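Local coordinates for protein tylactone synthase starter module and modules 1 & 2 (Streptomyces fradiae, PDB 2Z5L) that probably reduces a beta-keto group of the growing tylosin polyketide with set stereochemistry, as the first NADPH-dependent ketoreductase of the tylosin polyketide synthase, at residues V116-I126 with D160-F168; F386-T395 with N408-R418. One frame throughout, in Å; residues are numbered along the deposited sequence.

Interaction 1: V116-I126 with D160-F168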
ATOM      1  N   VAL A 116     -11.602 -13.213  -2.506  1.00 36.74           N
ATOM      2  CA  VAL A 116     -11.910 -13.581  -1.125  1.00 36.44           C
ATOM      3  C   VAL A 116     -11.367 -12.488  -0.210  1.00 39.35           C
ATOM      4  O   VAL A 116     -10.161 -12.281  -0.137  1.00 36.92           O
ATOM      5  CB  VAL A 116     -11.267 -14.922  -0.727  1.00 34.89           C
ATOM      6  CG1 VAL A 116     -11.526 -15.198   0.751  1.00 33.10           C
ATOM      7  CG2 VAL A 116     -11.831 -16.044  -1.581  1.00 33.26           C
ATOM      8  N   PRO A 117     -12.264 -11.764   0.488  1.00 41.38           N
ATOM      9  CA  PRO A 117     -11.891 -10.679   1.407  1.00 41.70           C
ATOM     10  C   PRO A 117     -11.169 -11.166   2.658  1.00 41.97           C
ATOM     11  O   PRO A 117     -11.764 -11.253   3.727  1.00 43.67           O
ATOM     12  CB  PRO A 117     -13.237 -10.045   1.764  1.00 41.68           C
ATOM     13  CG  PRO A 117     -14.105 -10.381   0.600  1.00 42.74           C
ATOM     14  CD  PRO A 117     -13.725 -11.805   0.304  1.00 41.61           C
ATOM     15  N   SER A 118      -9.891 -11.482   2.537  1.00 40.90           N
ATOM     16  CA  SER A 118      -9.149 -11.937   3.699  1.00 39.36           C
ATOM     17  C   SER A 118      -7.668 -11.793   3.429  1.00 38.38           C
ATOM     18  O   SER A 118      -7.229 -11.848   2.280  1.00 37.95           O
ATOM     19  CB  SER A 118      -9.461 -13.402   3.995  1.00 39.80           C
ATOM     20  OG  SER A 118      -8.755 -14.251   3.103  1.00 39.19           O
ATOM     21  N   THR A 119      -6.904 -11.615   4.497  1.00 37.76           N
ATOM     22  CA  THR A 119      -5.467 -11.480   4.370  1.00 36.71           C
ATOM     23  C   THR A 119      -4.892 -12.814   3.926  1.00 35.24           C
ATOM     24  O   THR A 119      -3.870 -12.867   3.247  1.00 36.92           O
ATOM     25  CB  THR A 119      -4.830 -11.069   5.694  1.00 35.06           C
ATOM     26  OG1 THR A 119      -5.405  -9.834   6.134  1.00 34.33           O
ATOM     27  CG2 THR A 119      -3.338 -10.878   5.508  1.00 32.71           C
ATOM     28  N   ASP A 120      -5.556 -13.895   4.312  1.00 34.37           N
ATOM     29  CA  ASP A 120      -5.112 -15.225   3.926  1.00 35.00           C
ATOM     30  C   ASP A 120      -5.084 -15.301   2.410  1.00 33.30           C
ATOM     31  O   ASP A 120      -4.229 -15.962   1.823  1.00 31.60           O
ATOM     32  CB  ASP A 120      -6.069 -16.282   4.473  1.00 37.88           C
ATOM     33  CG  ASP A 120      -5.581 -16.890   5.758  1.00 40.53           C
ATOM     34  OD1 ASP A 120      -4.981 -16.145   6.569  1.00 40.88           O
ATOM     35  OD2 ASP A 120      -5.809 -18.112   5.960  1.00 44.48           O
ATOM     36  N   ALA A 121      -6.040 -14.624   1.786  1.00 32.77           N
ATOM     37  CA  ALA A 121      -6.137 -14.599   0.335  1.00 30.44           C
ATOM     38  C   ALA A 121      -4.896 -13.929  -0.231  1.00 27.64           C
ATOM     39  O   ALA A 121      -4.355 -14.376  -1.234  1.00 27.32           O
ATOM     40  CB  ALA A 121      -7.397 -13.843  -0.095  1.00 29.32           C
ATOM     41  N   VAL A 122      -4.481 -12.832   0.400  1.00 26.48           N
ATOM     42  CA  VAL A 122      -3.288 -12.101  -0.021  1.00 24.88           C
ATOM     43  C   VAL A 122      -2.069 -12.997   0.138  1.00 25.43           C
ATOM     44  O   VAL A 122      -1.198 -13.055  -0.733  1.00 25.71           O
ATOM     45  CB  VAL A 122      -3.087 -10.844   0.813  1.00 24.75           C
ATOM     46  CG1 VAL A 122      -1.916 -10.022   0.248  1.00 21.16           C
ATOM     47  CG2 VAL A 122      -4.359 -10.025   0.793  1.00 26.30           C
ATOM     48  N   ARG A 123      -2.017 -13.703   1.261  1.00 25.00           N
ATOM     49  CA  ARG A 123      -0.910 -14.602   1.520  1.00 25.71           C
ATOM     50  C   ARG A 123      -0.864 -15.688   0.450  1.00 25.64           C
ATOM     51  O   ARG A 123       0.196 -15.946  -0.124  1.00 25.01           O
ATOM     52  CB  ARG A 123      -1.040 -15.229   2.909  1.00 27.85           C
ATOM     53  CG  ARG A 123      -1.000 -14.218   4.053  1.00 28.58           C
ATOM     54  CD  ARG A 123      -0.947 -14.936   5.391  1.00 31.05           C
ATOM     55  NE  ARG A 123      -1.018 -14.015   6.520  1.00 32.09           N
ATOM     56  CZ  ARG A 123      -2.152 -13.564   7.048  1.00 36.00           C
ATOM     57  NH1 ARG A 123      -3.323 -13.955   6.556  1.00 36.07           N
ATOM     58  NH2 ARG A 123      -2.115 -12.718   8.066  1.00 35.38           N
ATOM     59  N   THR A 124      -2.018 -16.290   0.162  1.00 22.40           N
ATOM     60  CA  THR A 124      -2.101 -17.346  -0.836  1.00 23.10           C
ATOM     61  C   THR A 124      -1.851 -16.821  -2.244  1.00 22.85           C
ATOM     62  O   THR A 124      -1.388 -17.567  -3.099  1.00 23.68           O
ATOM     63  CB  THR A 124      -3.473 -18.045  -0.831  1.00 24.40           C
ATOM     64  OG1 THR A 124      -3.864 -18.350   0.516  1.00 27.43           O
ATOM     65  CG2 THR A 124      -3.385 -19.351  -1.616  1.00 25.03           C
ATOM     66  N   SER A 125      -2.170 -15.546  -2.475  1.00 23.57           N
ATOM     67  CA  SER A 125      -1.971 -14.926  -3.778  1.00 23.64           C
ATOM     68  C   SER A 125      -0.475 -14.746  -4.001  1.00 24.33           C
ATOM     69  O   SER A 125       0.044 -15.007  -5.094  1.00 24.30           O
ATOM     70  CB  SER A 125      -2.685 -13.565  -3.853  1.00 25.16           C
ATOM     71  OG  SER A 125      -4.097 -13.724  -3.875  1.00 23.99           O
ATOM     72  N   ILE A 126       0.218 -14.294  -2.963  1.00 24.09           N
ATOM     73  CA  ILE A 126       1.658 -14.115  -3.042  1.00 24.28           C
ATOM     74  C   ILE A 126       2.275 -15.489  -3.307  1.00 25.70           C
ATOM     75  O   ILE A 126       3.162 -15.629  -4.153  1.00 25.01           O
ATOM     76  CB  ILE A 126       2.195 -13.457  -1.732  1.00 22.54           C
ATOM     77  CG1 ILE A 126       1.793 -11.978  -1.740  1.00 22.21           C
ATOM     78  CG2 ILE A 126       3.726 -13.622  -1.614  1.00 20.73           C
ATOM     79  CD1 ILE A 126       2.115 -11.238  -0.497  1.00 24.58           C
ATOM     80  N   ASP A 160      -9.822  -3.656   2.593  1.00 38.12           N
ATOM     81  CA  ASP A 160      -8.465  -4.096   2.937  1.00 38.18           C
ATOM     82  C   ASP A 160      -7.819  -5.179   2.060  1.00 37.66           C
ATOM     83  O   ASP A 160      -6.850  -4.917   1.335  1.00 38.49           O
ATOM     84  CB  ASP A 160      -8.427  -4.536   4.404  1.00 37.12           C
ATOM     85  CG  ASP A 160      -7.005  -4.718   4.921  1.00 37.40           C
ATOM     86  OD1 ASP A 160      -6.564  -5.877   5.081  1.00 31.21           O
ATOM     87  OD2 ASP A 160      -6.336  -3.691   5.147  1.00 38.54           O
ATOM     88  N   ALA A 161      -8.351  -6.392   2.137  1.00 36.55           N
ATOM     89  CA  ALA A 161      -7.834  -7.517   1.364  1.00 36.14           C
ATOM     90  C   ALA A 161      -7.457  -7.129  -0.069  1.00 35.52           C
ATOM     91  O   ALA A 161      -6.330  -7.371  -0.511  1.00 36.52           O
ATOM     92  CB  ALA A 161      -8.857  -8.662   1.360  1.00 36.34           C
ATOM     93  N   GLY A 162      -8.379  -6.515  -0.801  1.00 34.40           N
ATOM     94  CA  GLY A 162      -8.072  -6.126  -2.170  1.00 31.11           C
ATOM     95  C   GLY A 162      -7.004  -5.053  -2.308  1.00 30.82           C
ATOM     96  O   GLY A 162      -6.180  -5.108  -3.225  1.00 30.88           O
ATOM     97  N   ALA A 163      -7.019  -4.061  -1.420  1.00 29.58           N
ATOM     98  CA  ALA A 163      -6.030  -2.981  -1.475  1.00 29.50           C
ATOM     99  C   ALA A 163      -4.610  -3.508  -1.279  1.00 29.65           C
ATOM    100  O   ALA A 163      -3.668  -3.021  -1.899  1.00 29.72           O
ATOM    101  CB  ALA A 163      -6.349  -1.919  -0.413  1.00 30.26           C
ATOM    102  N   GLN A 164      -4.467  -4.502  -0.407  1.00 28.89           N
ATOM    103  CA  GLN A 164      -3.163  -5.102  -0.129  1.00 29.52           C
ATOM    104  C   GLN A 164      -2.542  -5.742  -1.367  1.00 29.81           C
ATOM    105  O   GLN A 164      -1.350  -5.561  -1.642  1.00 29.81           O
ATOM    106  CB  GLN A 164      -3.292  -6.164   0.959  1.00 27.07           C
ATOM    107  CG  GLN A 164      -3.411  -5.623   2.373  1.00 26.95           C
ATOM    108  CD  GLN A 164      -3.196  -6.722   3.407  1.00 29.32           C
ATOM    109  OE1 GLN A 164      -2.227  -7.471   3.316  1.00 28.11           O
ATOM    110  NE2 GLN A 164      -4.093  -6.824   4.391  1.00 29.97           N
ATOM    111  N   LEU A 165      -3.364  -6.495  -2.099  1.00 28.60           N
ATOM    112  CA  LEU A 165      -2.940  -7.197  -3.311  1.00 28.04           C
ATOM    113  C   LEU A 165      -2.466  -6.227  -4.393  1.00 28.05           C
ATOM    114  O   LEU A 165      -1.504  -6.497  -5.116  1.00 25.66           O
ATOM    115  CB  LEU A 165      -4.096  -8.053  -3.862  1.00 28.42           C
ATOM    116  CG  LEU A 165      -3.931  -9.570  -3.976  1.00 30.36           C
ATOM    117  CD1 LEU A 165      -5.043 -10.112  -4.872  1.00 27.13           C
ATOM    118  CD2 LEU A 165      -2.574  -9.916  -4.570  1.00 26.99           C
ATOM    119  N   TRP A 166      -3.161  -5.105  -4.540  1.00 28.79           N
ATOM    120  CA  TRP A 166      -2.736  -4.141  -5.548  1.00 29.68           C
ATOM    121  C   TRP A 166      -1.369  -3.622  -5.147  1.00 30.70           C
ATOM    122  O   TRP A 166      -0.497  -3.446  -5.995  1.00 29.74           O
ATOM    123  CB  TRP A 166      -3.743  -3.003  -5.665  1.00 32.41           C
ATOM    124  CG  TRP A 166      -4.902  -3.363  -6.537  1.00 34.84           C
ATOM    125  CD1 TRP A 166      -5.853  -4.328  -6.304  1.00 35.83           C
ATOM    126  CD2 TRP A 166      -5.221  -2.782  -7.800  1.00 35.23           C
ATOM    127  NE1 TRP A 166      -6.743  -4.377  -7.350  1.00 33.98           N
ATOM    128  CE2 TRP A 166      -6.378  -3.440  -8.282  1.00 35.82           C
ATOM    129  CE3 TRP A 166      -4.643  -1.767  -8.578  1.00 34.69           C
ATOM    130  CZ2 TRP A 166      -6.964  -3.117  -9.504  1.00 34.67           C
ATOM    131  CZ3 TRP A 166      -5.227  -1.446  -9.796  1.00 34.98           C
ATOM    132  CH2 TRP A 166      -6.379  -2.122 -10.246  1.00 36.52           C
ATOM    133  N   GLY A 167      -1.178  -3.416  -3.841  1.00 30.08           N
ATOM    134  CA  GLY A 167       0.102  -2.940  -3.362  1.00 27.79           C
ATOM    135  C   GLY A 167       1.205  -3.912  -3.727  1.00 26.27           C
ATOM    136  O   GLY A 167       2.230  -3.533  -4.288  1.00 24.72           O
ATOM    137  N   PHE A 168       0.982  -5.180  -3.416  1.00 27.35           N
ATOM    138  CA  PHE A 168       1.947  -6.228  -3.709  1.00 26.81           C
ATOM    139  C   PHE A 168       2.112  -6.423  -5.206  1.00 26.14           C
ATOM    140  O   PHE A 168       3.213  -6.695  -5.694  1.00 25.90           O
ATOM    141  CB  PHE A 168       1.467  -7.545  -3.119  1.00 24.41           C
ATOM    142  CG  PHE A 168       2.315  -8.706  -3.499  1.00 22.25           C
ATOM    143  CD1 PHE A 168       3.546  -8.909  -2.879  1.00 24.59           C
ATOM    144  CD2 PHE A 168       1.916  -9.572  -4.503  1.00 23.47           C
ATOM    145  CE1 PHE A 168       4.371  -9.956  -3.251  1.00 20.35           C
ATOM    146  CE2 PHE A 168       2.734 -10.620  -4.883  1.00 25.72           C
ATOM    147  CZ  PHE A 168       3.971 -10.817  -4.256  1.00 22.84           C
TER
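Pro117 and Ala161 bring their CA atoms to 5.1 Å, the nearest CA pair. From there helix 119-126 and helix 160-168 run in similar directions, 25° between their axes and 8.8 Å at closest approach. The methyl of Ala161 lies against the turn that starts the first helix, CB 3.2 Å from Ser118 N; Ser118 is the N-cap, its OG accepting from Ala121 N. One turn on, Val122 points both branches at the other helix: CG2 meets Ala161 O at 3.6 Å, and CG1 lies beside the Gln164 amide, the side chains crossing near a right angle. That amide is tethered within its own helix: Gln164 NE2 donates to Asp160 OD1 (2.7 Å), reaching its syn side from out of the carboxylate plane. Ser125 turns OG back to Ala121 O and offers CB to Leu165 CD2. Ile126 CG1, set opposite the carbonyl carbon (chi1 -74°), makes a CH-pi contact over the Phe168 ring, 3.4 Å from the centroid and 5° off its normal. No hydrogen bond links the segments. Such near-parallel helices, following parallel strands 107-111 and 140-147, typify the helix layer on one side of a Rossmann-like sheet, consistent with the structural subdomain of polyketide ketoreductases.

Interaction 2: F386-T395 with N408-R418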
ATOM      1  N   PHE A 386      -6.328  11.797  12.679  1.00 37.30           N
ATOM      2  CA  PHE A 386      -5.897  10.410  12.588  1.00 35.21           C
ATOM      3  C   PHE A 386      -4.904  10.361  11.415  1.00 35.21           C
ATOM      4  O   PHE A 386      -5.294  10.258  10.245  1.00 35.04           O
ATOM      5  CB  PHE A 386      -7.120   9.536  12.299  1.00 36.30           C
ATOM      6  CG  PHE A 386      -6.942   8.085  12.640  1.00 35.13           C
ATOM      7  CD1 PHE A 386      -7.061   7.639  13.949  1.00 33.99           C
ATOM      8  CD2 PHE A 386      -6.670   7.158  11.640  1.00 35.34           C
ATOM      9  CE1 PHE A 386      -6.917   6.281  14.256  1.00 32.17           C
ATOM     10  CE2 PHE A 386      -6.524   5.800  11.938  1.00 33.90           C
ATOM     11  CZ  PHE A 386      -6.646   5.361  13.248  1.00 30.53           C
ATOM     12  N   VAL A 387      -3.620  10.439  11.731  1.00 33.76           N
ATOM     13  CA  VAL A 387      -2.592  10.450  10.706  1.00 31.24           C
ATOM     14  C   VAL A 387      -1.820   9.148  10.575  1.00 31.33           C
ATOM     15  O   VAL A 387      -1.230   8.646  11.540  1.00 31.83           O
ATOM     16  CB  VAL A 387      -1.600  11.589  10.983  1.00 32.03           C
ATOM     17  CG1 VAL A 387      -0.717  11.820   9.779  1.00 32.52           C
ATOM     18  CG2 VAL A 387      -2.365  12.846  11.337  1.00 30.08           C
ATOM     19  N   LEU A 388      -1.815   8.600   9.367  1.00 30.35           N
ATOM     20  CA  LEU A 388      -1.100   7.363   9.130  1.00 28.77           C
ATOM     21  C   LEU A 388       0.074   7.654   8.220  1.00 28.76           C
ATOM     22  O   LEU A 388      -0.059   8.347   7.201  1.00 29.43           O
ATOM     23  CB  LEU A 388      -2.025   6.309   8.506  1.00 26.43           C
ATOM     24  CG  LEU A 388      -3.324   5.982   9.269  1.00 24.90           C
ATOM     25  CD1 LEU A 388      -4.129   4.988   8.472  1.00 24.88           C
ATOM     26  CD2 LEU A 388      -3.027   5.416  10.656  1.00 24.53           C
ATOM     27  N   PHE A 389       1.236   7.146   8.618  1.00 28.34           N
ATOM     28  CA  PHE A 389       2.467   7.326   7.847  1.00 26.56           C
ATOM     29  C   PHE A 389       2.642   6.132   6.931  1.00 26.19           C
ATOM     30  O   PHE A 389       3.065   5.061   7.352  1.00 23.53           O
ATOM     31  CB  PHE A 389       3.672   7.446   8.782  1.00 25.33           C
ATOM     32  CG  PHE A 389       3.806   8.797   9.403  1.00 25.22           C
ATOM     33  CD1 PHE A 389       2.813   9.283  10.246  1.00 25.08           C
ATOM     34  CD2 PHE A 389       4.913   9.592   9.139  1.00 24.64           C
ATOM     35  CE1 PHE A 389       2.920  10.545  10.824  1.00 26.83           C
ATOM     36  CE2 PHE A 389       5.025  10.854   9.714  1.00 27.49           C
ATOM     37  CZ  PHE A 389       4.023  11.331  10.561  1.00 26.92           C
ATOM     38  N   SER A 390       2.286   6.334   5.670  1.00 27.80           N
ATOM     39  CA  SER A 390       2.394   5.304   4.667  1.00 28.74           C
ATOM     40  C   SER A 390       3.744   5.469   3.968  1.00 29.20           C
ATOM     41  O   SER A 390       4.605   6.220   4.419  1.00 27.33           O
ATOM     42  CB  SER A 390       1.232   5.434   3.671  1.00 29.58           C
ATOM     43  OG  SER A 390       1.193   4.338   2.790  1.00 33.58           O
ATOM     44  N   SER A 391       3.907   4.756   2.863  1.00 29.67           N
ATOM     45  CA  SER A 391       5.123   4.776   2.062  1.00 30.35           C
ATOM     46  C   SER A 391       4.719   4.761   0.587  1.00 30.56           C
ATOM     47  O   SER A 391       3.696   4.173   0.220  1.00 29.45           O
ATOM     48  CB  SER A 391       5.973   3.538   2.370  1.00 29.50           C
ATOM     49  OG  SER A 391       7.107   3.483   1.518  1.00 34.11           O
ATOM     50  N   VAL A 392       5.532   5.398  -0.249  1.00 28.45           N
ATOM     51  CA  VAL A 392       5.275   5.452  -1.687  1.00 30.31           C
ATOM     52  C   VAL A 392       5.392   4.038  -2.270  1.00 28.93           C
ATOM     53  O   VAL A 392       4.914   3.759  -3.375  1.00 29.50           O
ATOM     54  CB  VAL A 392       6.288   6.381  -2.401  1.00 30.01           C
ATOM     55  CG1 VAL A 392       7.666   5.760  -2.363  1.00 30.02           C
ATOM     56  CG2 VAL A 392       5.841   6.645  -3.833  1.00 32.22           C
ATOM     57  N   THR A 393       6.018   3.145  -1.508  1.00 29.05           N
ATOM     58  CA  THR A 393       6.181   1.768  -1.943  1.00 28.66           C
ATOM     59  C   THR A 393       4.823   1.103  -2.137  1.00 28.94           C
ATOM     60  O   THR A 393       4.669   0.223  -2.987  1.00 28.33           O
ATOM     61  CB  THR A 393       6.988   0.952  -0.924  1.00 31.03           C
ATOM     62  OG1 THR A 393       6.311   0.967   0.337  1.00 35.02           O
ATOM     63  CG2 THR A 393       8.397   1.548  -0.761  1.00 25.15           C
ATOM     64  N   GLY A 394       3.844   1.530  -1.342  1.00 28.33           N
ATOM     65  CA  GLY A 394       2.510   0.970  -1.430  1.00 28.70           C
ATOM     66  C   GLY A 394       1.592   1.725  -2.371  1.00 28.61           C
ATOM     67  O   GLY A 394       0.409   1.386  -2.464  1.00 30.14           O
ATOM     68  N   THR A 395       2.105   2.747  -3.054  1.00 28.76           N
ATOM     69  CA  THR A 395       1.278   3.518  -3.993  1.00 31.14           C
ATOM     70  C   THR A 395       1.850   3.481  -5.410  1.00 30.63           C
ATOM     71  O   THR A 395       1.096   3.456  -6.374  1.00 30.47           O
ATOM     72  CB  THR A 395       1.137   5.006  -3.576  1.00 32.46           C
ATOM     73  OG1 THR A 395       0.731   5.089  -2.205  1.00 32.81           O
ATOM     74  CG2 THR A 395       0.087   5.696  -4.446  1.00 31.17           C
ATOM     75  N   ASN A 408       1.475  -0.883   3.620  1.00 18.57           N
ATOM     76  CA  ASN A 408       1.236   0.533   3.428  1.00 19.92           C
ATOM     77  C   ASN A 408      -0.026   0.735   2.580  1.00 20.67           C
ATOM     78  O   ASN A 408      -0.842   1.614   2.881  1.00 22.74           O
ATOM     79  CB  ASN A 408       2.489   1.191   2.842  1.00 20.47           C
ATOM     80  CG  ASN A 408       3.562   1.386   3.899  1.00 22.28           C
ATOM     81  OD1 ASN A 408       3.409   2.221   4.794  1.00 27.95           O
ATOM     82  ND2 ASN A 408       4.632   0.606   3.822  1.00 25.42           N
ATOM     83  N   ALA A 409      -0.223  -0.096   1.560  1.00 21.62           N
ATOM     84  CA  ALA A 409      -1.435   0.010   0.753  1.00 24.33           C
ATOM     85  C   ALA A 409      -2.656  -0.079   1.697  1.00 25.15           C
ATOM     86  O   ALA A 409      -3.633   0.647   1.522  1.00 26.34           O
ATOM     87  CB  ALA A 409      -1.478  -1.112  -0.296  1.00 24.62           C
ATOM     88  N   ALA A 410      -2.593  -0.949   2.708  1.00 24.30           N
ATOM     89  CA  ALA A 410      -3.703  -1.093   3.654  1.00 23.20           C
ATOM     90  C   ALA A 410      -3.952   0.119   4.551  1.00 24.66           C
ATOM     91  O   ALA A 410      -5.092   0.364   4.978  1.00 26.89           O
ATOM     92  CB  ALA A 410      -3.515  -2.335   4.531  1.00 21.70           C
ATOM     93  N   LEU A 411      -2.899   0.851   4.893  1.00 23.62           N
ATOM     94  CA  LEU A 411      -3.066   2.031   5.720  1.00 26.32           C
ATOM     95  C   LEU A 411      -3.900   3.034   4.932  1.00 26.91           C
ATOM     96  O   LEU A 411      -4.792   3.675   5.480  1.00 30.88           O
ATOM     97  CB  LEU A 411      -1.708   2.662   6.072  1.00 26.69           C
ATOM     98  CG  LEU A 411      -0.837   1.930   7.107  1.00 25.32           C
ATOM     99  CD1 LEU A 411       0.475   2.674   7.315  1.00 20.95           C
ATOM    100  CD2 LEU A 411      -1.604   1.815   8.422  1.00 20.17           C
ATOM    101  N   ASP A 412      -3.606   3.161   3.642  1.00 28.21           N
ATOM    102  CA  ASP A 412      -4.330   4.089   2.773  1.00 29.99           C
ATOM    103  C   ASP A 412      -5.824   3.759   2.672  1.00 30.85           C
ATOM    104  O   ASP A 412      -6.670   4.653   2.799  1.00 31.76           O
ATOM    105  CB  ASP A 412      -3.702   4.115   1.371  1.00 29.38           C
ATOM    106  CG  ASP A 412      -2.203   4.425   1.400  1.00 32.80           C
ATOM    107  OD1 ASP A 412      -1.715   4.997   2.401  1.00 33.63           O
ATOM    108  OD2 ASP A 412      -1.510   4.112   0.414  1.00 33.37           O
ATOM    109  N   ALA A 413      -6.152   2.487   2.460  1.00 30.07           N
ATOM    110  CA  ALA A 413      -7.551   2.076   2.338  1.00 30.89           C
ATOM    111  C   ALA A 413      -8.323   2.403   3.614  1.00 31.29           C
ATOM    112  O   ALA A 413      -9.485   2.807   3.563  1.00 33.56           O
ATOM    113  CB  ALA A 413      -7.638   0.576   2.036  1.00 26.88           C
ATOM    114  N   LEU A 414      -7.669   2.200   4.757  1.00 32.79           N
ATOM    115  CA  LEU A 414      -8.264   2.478   6.051  1.00 32.65           C
ATOM    116  C   LEU A 414      -8.596   3.964   6.137  1.00 33.39           C
ATOM    117  O   LEU A 414      -9.635   4.344   6.682  1.00 33.23           O
ATOM    118  CB  LEU A 414      -7.305   2.092   7.178  1.00 33.12           C
ATOM    119  CG  LEU A 414      -7.725   2.488   8.604  1.00 35.09           C
ATOM    120  CD1 LEU A 414      -8.945   1.693   9.040  1.00 34.07           C
ATOM    121  CD2 LEU A 414      -6.564   2.224   9.569  1.00 35.84           C
ATOM    122  N   ALA A 415      -7.725   4.798   5.581  1.00 32.19           N
ATOM    123  CA  ALA A 415      -7.946   6.237   5.588  1.00 33.77           C
ATOM    124  C   ALA A 415      -9.223   6.529   4.812  1.00 35.05           C
ATOM    125  O   ALA A 415     -10.120   7.216   5.306  1.00 34.98           O
ATOM    126  CB  ALA A 415      -6.761   6.955   4.941  1.00 33.19           C
ATOM    127  N   GLU A 416      -9.296   5.987   3.596  1.00 35.80           N
ATOM    128  CA  GLU A 416     -10.459   6.168   2.723  1.00 37.59           C
ATOM    129  C   GLU A 416     -11.733   5.687   3.400  1.00 37.55           C
ATOM    130  O   GLU A 416     -12.727   6.409   3.447  1.00 37.54           O
ATOM    131  CB  GLU A 416     -10.279   5.413   1.395  1.00 38.66           C
ATOM    132  CG  GLU A 416      -9.047   5.827   0.601  1.00 41.24           C
ATOM    133  CD  GLU A 416      -9.100   5.397  -0.862  1.00 42.99           C
ATOM    134  OE1 GLU A 416      -9.927   5.939  -1.621  1.00 45.61           O
ATOM    135  OE2 GLU A 416      -8.312   4.519  -1.259  1.00 42.69           O
ATOM    136  N   ARG A 417     -11.706   4.468   3.927  1.00 35.93           N
ATOM    137  CA  ARG A 417     -12.887   3.950   4.581  1.00 37.33           C
ATOM    138  C   ARG A 417     -13.311   4.796   5.774  1.00 38.16           C
ATOM    139  O   ARG A 417     -14.508   4.955   6.037  1.00 40.98           O
ATOM    140  CB  ARG A 417     -12.678   2.502   5.017  1.00 35.55           C
ATOM    141  CG  ARG A 417     -12.526   1.534   3.852  1.00 33.23           C
ATOM    142  CD  ARG A 417     -12.722   0.109   4.319  1.00 32.55           C
ATOM    143  NE  ARG A 417     -11.832  -0.240   5.426  1.00 31.56           N
ATOM    144  CZ  ARG A 417     -10.536  -0.520   5.287  1.00 29.91           C
ATOM    145  NH1 ARG A 417      -9.975  -0.492   4.086  1.00 26.17           N
ATOM    146  NH2 ARG A 417      -9.804  -0.848   6.343  1.00 30.12           N
ATOM    147  N   ARG A 418     -12.338   5.339   6.498  1.00 38.02           N
ATOM    148  CA  ARG A 418     -12.640   6.164   7.675  1.00 38.87           C
ATOM    149  C   ARG A 418     -13.356   7.462   7.330  1.00 38.21           C
ATOM    150  O   ARG A 418     -14.411   7.762   7.883  1.00 37.60           O
ATOM    151  CB  ARG A 418     -11.359   6.509   8.447  1.00 37.25           C
ATOM    152  CG  ARG A 418     -10.927   5.467   9.455  1.00 35.49           C
ATOM    153  CD  ARG A 418      -9.692   5.936  10.216  1.00 35.20           C
ATOM    154  NE  ARG A 418      -9.962   7.085  11.083  1.00 33.81           N
ATOM    155  CZ  ARG A 418     -10.517   7.005  12.289  1.00 32.30           C
ATOM    156  NH1 ARG A 418     -10.867   5.828  12.786  1.00 31.90           N
ATOM    157  NH2 ARG A 418     -10.720   8.107  13.005  1.00 34.31           N
TER
HETATM  158  O   HOH W   1       1.000   3.507   0.127  1.00 27.35           O
HETATM  159  O   HOH W   2      -2.077   2.455  -1.569  1.00 43.74           O
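Phe386 and Arg418 meet by cation-pi stacking at one end of the contact between strand 386-391 and helix 408-418, whose directions differ by 136°. Arg418 CZ sits 3.8 Å from the centroid of the Phe386 ring, over its face, with guanidinium and ring planes at 21°. A bend at chi3 (67°) folds the arginine onto the ring; NE donates to Pro424 O and NH1 bonds with His374 ND1, which pins the group's rotation.

Apolar packing fills the middle. Leu388 CD1 touches Leu414 CD2 at 3.8 Å and comes within 3.3 Å of Leu411 O, while Leu411 CD1 lies against the carbonyl of Phe389.

Polar contacts take over at the strand's C-terminal end. Ser390 OG lies 3.0 Å from Asp412 OD1, although its proton has another acceptor within reach; OD1 also pairs with Ser427 OG. Water 1 donates to Asp412 OD2 at 2.6 Å and to Ser391 O, and bonds with the hydroxyls of Ser390 and Thr395. Water 2 joins the same OD2 to Gly394 O, so two waters grip one carboxylate oxygen. Asn408 lays its amide beside Ser391, CB of the serine being 3.5 Å from ND2; the backbone carbonyl of Tyr404 accepts from Asn408 ND2, and Lys366 NZ donates to Asn408 OD1. Ser391 OG shares a hydrogen bond with Thr393 OG1 (2.9 Å).

The strand and helix belong to a Rossmann beta-alpha-beta unit completed by strand 426-430. Ser391, Asn408 and Lys366, with Tyr404 one turn before Asn408, are consistent with the catalytic residues of polyketide ketoreductases, whose Lys and Asn are swapped relative to classical short-chain dehydrogenases.

In the fold
Interactions 1 and 2 follow one another along the chain, their centres about 15 Å apart, and helix 160-175 meets helix 402-419 between them. Three alanines form the join: Ala410 CB is 3.2 Å from Asp160 OD2, Ala409 CB 3.3 Å from Ala163 O, and Ala413 CB 3.7 Å from Ala163 CB. Ala410 and Ala413 do not touch segment 386-395, whereas Ala409 borders both contacts; Gly394 O also accepts from Arg170 NH2 of helix 160-175. Helix 356-376 borders both, through Phe359 against Ile126 and Gln164, and Ala370 against Leu388 and Leu411. Interaction 2 includes Ser391 and Asn408 of the probable active site; interaction 1 probably belongs to the Rossmann-like structural subdomain, as in other polyketide ketoreductases.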